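Local coordinates for putative cell filamentation protein (PDB 4N67) that binds ADP and, as a VirB-translocated Fic-domain effector, probably transfers AMP from ATP onto host target proteins, at residues F74-V79 and Q83-E88. The protein carries 2 engineered substitutions. Residues are numbered along the deposited sequence; the frame is centred on the assembly and turned at random.
Sequences FEWAGV and QPFTFE
W76 sets its CB squarely over one face of the F85 ring, 3.8 Å from the ring centroid and nearly along the ring normal, a CH-pi contact at the apolar centre. The five-membered ring of the same indole turns an edge toward that face in an offset edge-to-face pair, with planes at 72°. W76 holds CG between its backbone N and carbonyl carbon (chi1 47°), which brings the indole alongside F87; there W76 CD1 lies 3.6 Å from F87 CZ, so that W76, F85 and F87 form an aromatic cluster. V79 extends the apolar patch, its CG2 reaching F85 CD1 at 4.2 Å. Two overlapping beta turns, F74 to A77 and W76 to V79, direct E75, W76 and V79 toward 83-88. E75 spans the outer side: its CB packs 3.7 Å from F85 CZ, and its extended chain carries the carboxylate to the edge of the F87 ring. E75 OE1 accepts the hydrogen bond from E88 N, 2.9 Å away and nearly straight (166°), with its syn lone pair. A water donates to E75 OE2 and, weakly, to E88 OE1. Beyond the pair, F85 makes backbone hydrogen bonds with A93. An aromatic interior closed by one hydrogen bond from a backbone N-H to a carboxylate thus joins this small sheet to the loop after helix 59-70, and the bridging water probably eases repulsion between the two glutamates.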
ATOM      1  N   PHE A  74      10.132  -2.323  11.418  1.00 10.64           N
ATOM      2  CA  PHE A  74      11.220  -2.546  10.474  1.00 10.83           C
ATOM      3  C   PHE A  74      12.136  -1.329  10.340  1.00 10.78           C
ATOM      4  O   PHE A  74      11.644  -0.202  10.194  1.00 10.66           O
ATOM      5  CB  PHE A  74      10.666  -2.874   9.082  1.00 11.03           C
ATOM      6  CG  PHE A  74       9.866  -4.129   9.014  1.00 11.12           C
ATOM      7  CD1 PHE A  74      10.408  -5.329   9.457  1.00 11.91           C
ATOM      8  CD2 PHE A  74       8.556  -4.128   8.522  1.00 11.52           C
ATOM      9  CE1 PHE A  74       9.681  -6.507   9.368  1.00 12.55           C
ATOM     10  CE2 PHE A  74       7.823  -5.315   8.448  1.00 11.92           C
ATOM     11  CZ  PHE A  74       8.402  -6.503   8.870  1.00 12.77           C
ATOM     12  N   GLU A  75      13.455  -1.585  10.339  1.00 11.33           N
ATOM     13  CA  GLU A  75      14.462  -0.517  10.126  1.00 11.41           C
ATOM     14  C   GLU A  75      14.282   0.181   8.780  1.00 11.16           C
ATOM     15  O   GLU A  75      14.538   1.398   8.666  1.00 12.11           O
ATOM     16  CB  GLU A  75      15.887  -1.046  10.229  1.00 12.17           C
ATOM     17  CG  GLU A  75      16.304  -1.441  11.646  1.00 12.56           C
ATOM     18  CD  GLU A  75      17.722  -1.968  11.696  1.00 13.48           C
ATOM     19  OE1 GLU A  75      18.599  -1.374  11.037  1.00 13.60           O
ATOM     20  OE2 GLU A  75      17.964  -2.951  12.406  1.00 14.44           O
ATOM     21  N   TRP A  76      13.814  -0.588   7.798  1.00 11.00           N
ATOM     22  CA  TRP A  76      13.632  -0.088   6.428  1.00 11.23           C
ATOM     23  C   TRP A  76      12.253   0.479   6.174  1.00 10.70           C
ATOM     24  O   TRP A  76      11.892   0.718   5.007  1.00 10.67           O
ATOM     25  CB  TRP A  76      13.948  -1.198   5.388  1.00 11.62           C
ATOM     26  CG  TRP A  76      13.313  -2.510   5.707  1.00 11.81           C
ATOM     27  CD1 TRP A  76      13.866  -3.548   6.439  1.00 12.88           C
ATOM     28  CD2 TRP A  76      11.993  -2.943   5.359  1.00 11.95           C
ATOM     29  NE1 TRP A  76      12.966  -4.562   6.553  1.00 12.56           N
ATOM     30  CE2 TRP A  76      11.825  -4.236   5.877  1.00 12.17           C
ATOM     31  CE3 TRP A  76      10.960  -2.394   4.590  1.00 11.95           C
ATOM     32  CZ2 TRP A  76      10.648  -4.956   5.702  1.00 12.32           C
ATOM     33  CZ3 TRP A  76       9.800  -3.108   4.431  1.00 12.25           C
ATOM     34  CH2 TRP A  76       9.656  -4.379   5.007  1.00 12.35           C
ATOM     35  N   ALA A  77      11.455   0.755   7.205  1.00 10.43           N
ATOM     36  CA  ALA A  77      10.136   1.362   6.967  1.00 10.48           C
ATOM     37  C   ALA A  77      10.324   2.642   6.147  1.00 10.61           C
ATOM     38  O   ALA A  77      11.190   3.456   6.434  1.00 11.56           O
ATOM     39  CB  ALA A  77       9.424   1.690   8.270  1.00 10.54           C
ATOM     40  N   GLY A  78       9.445   2.811   5.163  1.00 10.70           N
ATOM     41  CA  GLY A  78       9.475   3.973   4.276  1.00 10.98           C
ATOM     42  C   GLY A  78      10.422   3.848   3.103  1.00 11.37           C
ATOM     43  O   GLY A  78      10.451   4.743   2.277  1.00 12.83           O
ATOM     44  N   VAL A  79      11.194   2.775   3.043  1.00 11.22           N
ATOM     45  CA  VAL A  79      12.206   2.602   1.984  1.00 11.50           C
ATOM     46  C   VAL A  79      11.676   1.581   0.978  1.00 11.45           C
ATOM     47  O   VAL A  79      11.241   0.483   1.360  1.00 11.97           O
ATOM     48  CB  VAL A  79      13.553   2.133   2.576  1.00 12.10           C
ATOM     49  CG1 VAL A  79      14.617   2.046   1.480  1.00 12.84           C
ATOM     50  CG2 VAL A  79      13.999   3.050   3.691  1.00 12.55           C
ATOM     51  N   GLN A  83      15.686   0.032  -3.637  1.00 21.04           N
ATOM     52  CA  GLN A  83      16.785   0.824  -3.072  1.00 23.88           C
ATOM     53  C   GLN A  83      17.568  -0.020  -2.088  1.00 22.89           C
ATOM     54  O   GLN A  83      16.974  -0.665  -1.240  1.00 23.85           O
ATOM     55  CB  GLN A  83      16.233   2.061  -2.372  1.00 26.03           C
ATOM     56  CG  GLN A  83      15.543   3.010  -3.345  1.00 30.08           C
ATOM     57  CD  GLN A  83      15.091   4.303  -2.695  1.00 34.37           C
ATOM     58  OE1 GLN A  83      15.476   4.620  -1.567  1.00 41.55           O
ATOM     59  NE2 GLN A  83      14.278   5.064  -3.409  1.00 37.56           N
ATOM     60  N   PRO A  84      18.897  -0.004  -2.175  1.00 22.46           N
ATOM     61  CA  PRO A  84      19.667  -0.731  -1.158  1.00 21.58           C
ATOM     62  C   PRO A  84      19.435  -0.112   0.206  1.00 19.72           C
ATOM     63  O   PRO A  84      19.355   1.127   0.325  1.00 20.77           O
ATOM     64  CB  PRO A  84      21.114  -0.529  -1.599  1.00 23.41           C
ATOM     65  CG  PRO A  84      21.031  -0.196  -3.048  1.00 25.16           C
ATOM     66  CD  PRO A  84      19.784   0.613  -3.172  1.00 23.94           C
ATOM     67  N   PHE A  85      19.269  -0.964   1.218  1.00 17.32           N
ATOM     68  CA  PHE A  85      19.050  -0.485   2.591  1.00 16.17           C
ATOM     69  C   PHE A  85      20.058  -1.173   3.483  1.00 15.97           C
ATOM     70  O   PHE A  85      20.116  -2.392   3.509  1.00 15.76           O
ATOM     71  CB  PHE A  85      17.652  -0.809   3.127  1.00 15.63           C
ATOM     72  CG  PHE A  85      17.512  -0.429   4.563  1.00 15.31           C
ATOM     73  CD1 PHE A  85      17.354   0.914   4.925  1.00 15.55           C
ATOM     74  CD2 PHE A  85      17.685  -1.362   5.587  1.00 15.74           C
ATOM     75  CE1 PHE A  85      17.294   1.312   6.243  1.00 15.98           C
ATOM     76  CE2 PHE A  85      17.635  -0.949   6.895  1.00 15.76           C
ATOM     77  CZ  PHE A  85      17.452   0.381   7.236  1.00 15.89           C
ATOM     78  N   THR A  86      20.823  -0.395   4.238  1.00 15.58           N
ATOM     79  CA  THR A  86      21.817  -0.972   5.142  1.00 15.88           C
ATOM     80  C   THR A  86      21.278  -0.976   6.565  1.00 15.40           C
ATOM     81  O   THR A  86      21.001   0.077   7.153  1.00 15.56           O
ATOM     82  CB  THR A  86      23.128  -0.219   5.058  1.00 16.73           C
ATOM     83  OG1 THR A  86      23.586  -0.231   3.694  1.00 17.61           O
ATOM     84  CG2 THR A  86      24.186  -0.866   5.937  1.00 17.27           C
ATOM     85  N   PHE A  87      21.193  -2.165   7.138  1.00 14.87           N
ATOM     86  CA  PHE A  87      20.747  -2.319   8.508  1.00 14.92           C
ATOM     87  C   PHE A  87      21.827  -1.849   9.496  1.00 16.24           C
ATOM     88  O   PHE A  87      22.987  -1.724   9.169  1.00 16.59           O
ATOM     89  CB  PHE A  87      20.466  -3.791   8.796  1.00 14.47           C
ATOM     90  CG  PHE A  87      19.204  -4.336   8.179  1.00 13.89           C
ATOM     91  CD1 PHE A  87      19.218  -4.908   6.911  1.00 13.63           C
ATOM     92  CD2 PHE A  87      18.014  -4.324   8.895  1.00 13.34           C
ATOM     93  CE1 PHE A  87      18.074  -5.433   6.359  1.00 13.47           C
ATOM     94  CE2 PHE A  87      16.849  -4.855   8.344  1.00 13.17           C
ATOM     95  CZ  PHE A  87      16.883  -5.421   7.067  1.00 12.89           C
ATOM     96  N   GLU A  88      21.433  -1.639  10.735  1.00 17.45           N
ATOM     97  CA  GLU A  88      22.366  -1.359  11.808  1.00 19.95           C
ATOM     98  C   GLU A  88      23.431  -2.458  11.927  1.00 19.85           C
ATOM     99  O   GLU A  88      24.582  -2.172  12.285  1.00 20.17           O
ATOM    100  CB  GLU A  88      21.546  -1.259  13.074  1.00 23.12           C
ATOM    101  CG  GLU A  88      22.156  -0.791  14.358  1.00 28.24           C
ATOM    102  CD  GLU A  88      21.044  -0.741  15.391  1.00 31.41           C
ATOM    103  OE1 GLU A  88      20.956  -1.675  16.211  1.00 37.51           O
ATOM    104  OE2 GLU A  88      20.199   0.171  15.309  1.00 35.58           O
TER
HETATM  105  O   HOH W   1      17.939  -2.604  15.245  1.00 43.63           O